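Local coordinates for adhesion and penetration protein autotransporter (Haemophilus influenzae, PDB 3SYJ) that promotes bacterial adherence to and invasion of host cells and self-associates between bacteria, with a probable serine protease domain in its secreted passenger, at residues A[269-281]-A[291-303]. Residues are numbered along the deposited sequence; the frame is centred on the assembly and turned at random.
Sequences TSLYTRAGNGVYT and SITQKSGIPSEIK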
loop_
_atom_site.group_PDB
_atom_site.type_symbol
_atom_site.label_atom_id
_atom_site.label_comp_id
_atom_site.label_asym_id
_atom_site.label_seq_id
_atom_site.Cartn_x
_atom_site.Cartn_y
_atom_site.Cartn_z
ATOM N N THR A 269 70.438 -4.004 25.640
ATOM C CA THR A 269 70.015 -4.085 27.030
ATOM C C THR A 269 68.559 -4.541 27.128
ATOM O O THR A 269 67.645 -3.793 26.771
ATOM C CB THR A 269 70.201 -2.728 27.761
ATOM O OG1 THR A 269 71.593 -2.392 27.818
ATOM C CG2 THR A 269 69.659 -2.795 29.174
ATOM N N SER A 270 68.353 -5.771 27.599
ATOM C CA SER A 270 67.011 -6.304 27.832
ATOM C C SER A 270 66.720 -6.394 29.320
ATOM O O SER A 270 67.431 -7.066 30.066
ATOM C CB SER A 270 66.848 -7.694 27.220
ATOM O OG SER A 270 66.626 -7.619 25.827
ATOM N N LEU A 271 65.666 -5.723 29.753
ATOM C CA LEU A 271 65.273 -5.774 31.145
ATOM C C LEU A 271 64.143 -6.772 31.297
ATOM O O LEU A 271 63.145 -6.718 30.575
ATOM C CB LEU A 271 64.890 -4.381 31.624
ATOM C CG LEU A 271 66.136 -3.523 31.389
ATOM C CD1 LEU A 271 65.849 -2.284 30.563
ATOM C CD2 LEU A 271 66.841 -3.191 32.693
ATOM N N TYR A 272 64.329 -7.710 32.215
ATOM C CA TYR A 272 63.389 -8.801 32.385
ATOM C C TYR A 272 63.478 -9.372 33.791
ATOM O O TYR A 272 64.567 -9.528 34.349
ATOM C CB TYR A 272 63.666 -9.894 31.356
ATOM C CG TYR A 272 62.775 -11.098 31.491
ATOM C CD1 TYR A 272 61.402 -10.986 31.328
ATOM C CD2 TYR A 272 63.305 -12.353 31.770
ATOM C CE1 TYR A 272 60.574 -12.088 31.445
ATOM C CE2 TYR A 272 62.488 -13.459 31.885
ATOM C CZ TYR A 272 61.119 -13.319 31.721
ATOM O OH TYR A 272 60.292 -14.417 31.838
ATOM N N THR A 273 62.319 -9.682 34.357
ATOM C CA THR A 273 62.233 -10.254 35.692
ATOM C C THR A 273 61.401 -11.521 35.602
ATOM O O THR A 273 60.193 -11.471 35.355
ATOM C CB THR A 273 61.593 -9.267 36.671
ATOM O OG1 THR A 273 62.467 -8.144 36.848
ATOM C CG2 THR A 273 61.335 -9.928 38.009
ATOM N N ARG A 274 62.066 -12.655 35.797
ATOM C CA ARG A 274 61.492 -13.966 35.514
ATOM C C ARG A 274 60.135 -14.210 36.173
ATOM O O ARG A 274 59.264 -14.846 35.582
ATOM C CB ARG A 274 62.476 -15.058 35.929
ATOM C CG ARG A 274 63.933 -14.637 35.795
ATOM C CD ARG A 274 64.872 -15.838 35.859
ATOM N NE ARG A 274 66.248 -15.476 35.524
ATOM C CZ ARG A 274 67.174 -16.343 35.122
ATOM N NH1 ARG A 274 66.875 -17.631 34.997
ATOM N NH2 ARG A 274 68.402 -15.922 34.838
ATOM N N ALA A 275 59.956 -13.712 37.393
ATOM C CA ALA A 275 58.742 -14.008 38.143
ATOM C C ALA A 275 57.574 -13.067 37.826
ATOM O O ALA A 275 56.467 -13.266 38.323
ATOM C CB ALA A 275 59.037 -14.017 39.641
ATOM N N GLY A 276 57.819 -12.055 36.995
ATOM C CA GLY A 276 56.800 -11.075 36.655
ATOM C C GLY A 276 56.715 -9.935 37.660
ATOM O O GLY A 276 57.351 -9.983 38.707
ATOM N N ASN A 277 55.919 -8.914 37.353
ATOM C CA ASN A 277 55.823 -7.733 38.216
ATOM C C ASN A 277 57.193 -7.123 38.534
ATOM O O ASN A 277 57.457 -6.704 39.661
ATOM C CB ASN A 277 55.063 -8.050 39.512
ATOM C CG ASN A 277 53.586 -8.364 39.273
ATOM O OD1 ASN A 277 52.959 -7.825 38.357
ATOM N ND2 ASN A 277 53.023 -9.234 40.108
ATOM N N GLY A 278 58.060 -7.069 37.531
ATOM C CA GLY A 278 59.346 -6.415 37.677
ATOM C C GLY A 278 59.221 -4.939 38.009
ATOM O O GLY A 278 58.231 -4.296 37.675
ATOM N N VAL A 279 60.231 -4.396 38.673
ATOM C CA VAL A 279 60.222 -2.987 39.040
ATOM C C VAL A 279 61.587 -2.378 38.739
ATOM O O VAL A 279 62.596 -2.748 39.344
ATOM C CB VAL A 279 59.846 -2.776 40.529
ATOM C CG1 VAL A 279 59.938 -1.301 40.902
ATOM C CG2 VAL A 279 58.443 -3.309 40.812
ATOM N N TYR A 280 61.607 -1.452 37.784
ATOM C CA TYR A 280 62.848 -0.858 37.308
ATOM C C TYR A 280 62.852 0.630 37.613
ATOM O O TYR A 280 61.813 1.286 37.532
ATOM C CB TYR A 280 63.002 -1.119 35.803
ATOM C CG TYR A 280 62.809 -2.575 35.465
ATOM C CD1 TYR A 280 63.876 -3.466 35.498
ATOM C CD2 TYR A 280 61.555 -3.072 35.155
ATOM C CE1 TYR A 280 63.696 -4.809 35.216
ATOM C CE2 TYR A 280 61.367 -4.417 34.876
ATOM C CZ TYR A 280 62.438 -5.278 34.911
ATOM O OH TYR A 280 62.236 -6.610 34.628
ATOM N N THR A 281 64.011 1.155 37.991
ATOM C CA THR A 281 64.144 2.582 38.257
ATOM C C THR A 281 65.266 3.148 37.398
ATOM O O THR A 281 66.378 2.615 37.380
ATOM C CB THR A 281 64.432 2.878 39.744
ATOM O OG1 THR A 281 63.515 2.151 40.570
ATOM C CG2 THR A 281 64.288 4.365 40.025
ATOM N N SER A 291 71.558 4.904 34.450
ATOM C CA SER A 291 71.491 3.681 35.236
ATOM C C SER A 291 70.062 3.178 35.389
ATOM O O SER A 291 69.123 3.965 35.516
ATOM C CB SER A 291 72.113 3.912 36.612
ATOM O OG SER A 291 72.613 2.702 37.134
ATOM N N ILE A 292 69.910 1.861 35.367
ATOM C CA ILE A 292 68.626 1.229 35.611
ATOM C C ILE A 292 68.765 0.301 36.808
ATOM O O ILE A 292 69.541 -0.648 36.783
ATOM C CB ILE A 292 68.150 0.395 34.402
ATOM C CG1 ILE A 292 67.744 1.300 33.237
ATOM C CG2 ILE A 292 66.984 -0.494 34.792
ATOM C CD1 ILE A 292 67.366 0.532 31.978
ATOM N N THR A 293 68.006 0.577 37.857
ATOM C CA THR A 293 68.015 -0.274 39.036
ATOM C C THR A 293 66.859 -1.270 39.000
ATOM O O THR A 293 65.699 -0.891 38.865
ATOM C CB THR A 293 67.959 0.555 40.330
ATOM O OG1 THR A 293 69.277 1.027 40.647
ATOM C CG2 THR A 293 67.436 -0.285 41.475
ATOM N N GLN A 294 67.148 -2.549 39.084
ATOM C CA GLN A 294 66.163 -3.615 39.153
ATOM C C GLN A 294 65.930 -4.064 40.576
ATOM O O GLN A 294 66.822 -4.514 41.236
ATOM C CB GLN A 294 66.669 -4.796 38.348
ATOM C CG GLN A 294 65.656 -5.789 37.870
ATOM C CD GLN A 294 66.297 -6.884 37.074
ATOM O OE1 GLN A 294 67.365 -6.693 36.549
ATOM N NE2 GLN A 294 65.658 -8.030 36.982
ATOM N N LYS A 295 64.705 -3.868 41.015
ATOM C CA LYS A 295 64.252 -4.220 42.330
ATOM C C LYS A 295 64.885 -5.459 42.821
ATOM O O LYS A 295 65.624 -5.461 43.781
ATOM C CB LYS A 295 62.775 -4.455 42.373
ATOM C CG LYS A 295 62.258 -4.585 43.769
ATOM C CD LYS A 295 61.306 -3.467 44.050
ATOM C CE LYS A 295 61.029 -3.344 45.474
ATOM N NZ LYS A 295 60.334 -4.521 45.922
ATOM N N SER A 296 64.590 -6.558 42.196
ATOM C CA SER A 296 65.409 -7.635 42.596
ATOM C C SER A 296 65.687 -8.624 41.496
ATOM O O SER A 296 64.793 -9.234 40.909
ATOM C CB SER A 296 64.966 -8.243 43.927
ATOM O OG SER A 296 66.008 -8.136 44.869
ATOM N N GLY A 297 66.979 -8.702 41.238
ATOM C CA GLY A 297 67.599 -9.493 40.209
ATOM C C GLY A 297 69.022 -9.032 40.356
ATOM O O GLY A 297 69.272 -8.031 40.980
ATOM N N ILE A 298 69.942 -9.771 39.793
ATOM C CA ILE A 298 71.340 -9.551 40.044
ATOM C C ILE A 298 72.041 -9.596 38.736
ATOM O O ILE A 298 72.010 -10.598 38.065
ATOM N N PRO A 299 72.661 -8.495 38.366
ATOM C CA PRO A 299 72.862 -7.393 39.290
ATOM C C PRO A 299 71.702 -6.444 39.405
ATOM O O PRO A 299 70.874 -6.322 38.527
ATOM C CB PRO A 299 74.060 -6.694 38.697
ATOM C CG PRO A 299 73.970 -6.980 37.361
ATOM C CD PRO A 299 73.534 -8.335 37.209
ATOM N N SER A 300 71.664 -5.777 40.537
ATOM C CA SER A 300 70.605 -4.876 40.830
ATOM C C SER A 300 70.746 -3.688 39.911
ATOM O O SER A 300 69.776 -3.134 39.472
ATOM C CB SER A 300 70.665 -4.478 42.299
ATOM O OG SER A 300 71.904 -3.933 42.623
ATOM N N GLU A 301 71.976 -3.302 39.633
ATOM C CA GLU A 301 72.143 -2.113 38.801
ATOM C C GLU A 301 72.732 -2.381 37.407
ATOM O O GLU A 301 73.686 -3.146 37.254
ATOM C CB GLU A 301 72.964 -1.051 39.540
ATOM C CG GLU A 301 73.424 0.107 38.662
ATOM C CD GLU A 301 73.781 1.347 39.473
ATOM O OE1 GLU A 301 73.222 1.498 40.585
ATOM O OE2 GLU A 301 74.611 2.167 39.003
ATOM N N ILE A 302 72.154 -1.730 36.399
ATOM C CA ILE A 302 72.607 -1.857 35.014
ATOM C C ILE A 302 72.967 -0.486 34.447
ATOM O O ILE A 302 72.142 0.422 34.469
ATOM C CB ILE A 302 71.510 -2.461 34.113
ATOM C CG1 ILE A 302 71.081 -3.843 34.618
ATOM C CG2 ILE A 302 71.989 -2.544 32.677
ATOM C CD1 ILE A 302 69.917 -3.823 35.607
ATOM N N LYS A 303 74.189 -0.331 33.941
ATOM C CA LYS A 303 74.607 0.947 33.363
ATOM C C LYS A 303 74.029 1.087 31.958
ATOM O O LYS A 303 74.039 0.130 31.192
ATOM C CB LYS A 303 76.135 1.039 33.290
ATOM C CG LYS A 303 76.847 1.261 34.623
ATOM C CD LYS A 303 76.378 2.538 35.338
ATOM C CE LYS A 303 76.576 3.814 34.497
ATOM N NZ LYS A 303 77.994 4.305 34.422
HETATM O O HOH W 1 66.770 -7.600 33.593
HETATM O O HOH W 2 62.507 -6.513 39.443
HETATM O O HOH W 3 63.872 -0.445 40.827
#
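The beta hairpin formed by strands 279-285 and 289-294 pairs Thr-281 with Thr-293 as an antiparallel hydrogen-bonded pair: Thr-293 N gives to Thr-281 O at 2.7 Å, and Thr-281 N returns a bond to Thr-293 O. A third backbone bond joins Lys-295 N to Val-279 O (2.9 Å). Between these bonds, Tyr-280 and Gln-294 form a non-hydrogen-bonded pair, and their side chains run side by side on one face, Gln-294 CG lying 3.4 Å from Tyr-280 CE1. CG of Gln-294 stands anti to its backbone N (chi1 -159°) and the chain continues extended, which carries the amide past the ring to Thr-273. There NE2 donates to Thr-273 OG1 at 3.2 Å, a bent bond (138° at the hydrogen) tilted 29° out of the amide plane, while OE1 accepts a hydrogen bond from water 1, which in turn accepts one from Tyr-272 N. Strand 279-285 is also paired in parallel with strand 348-352, and strand 269-272 with 340-343, so the antiparallel hairpin adjoins the first parallel rungs of the passenger's beta-helix. At this end of the beta-helix, where 269-272 is the outermost strand of its parallel sheet, Leu-271 and Ile-292 reach toward each other tip to tip: CD2 of Leu-271 comes within 3.4 Å of Ile-292 CG2, tighter than a usual carbon contact, and Ile-302 CD1 approaches the same Leu-271 methyl at 4.3 Å. On the face bearing Thr-281, water 3 donates to Val-279 O and to Thr-293 O (2.7 Å) and also hydrogen-bonds Thr-281 OG1.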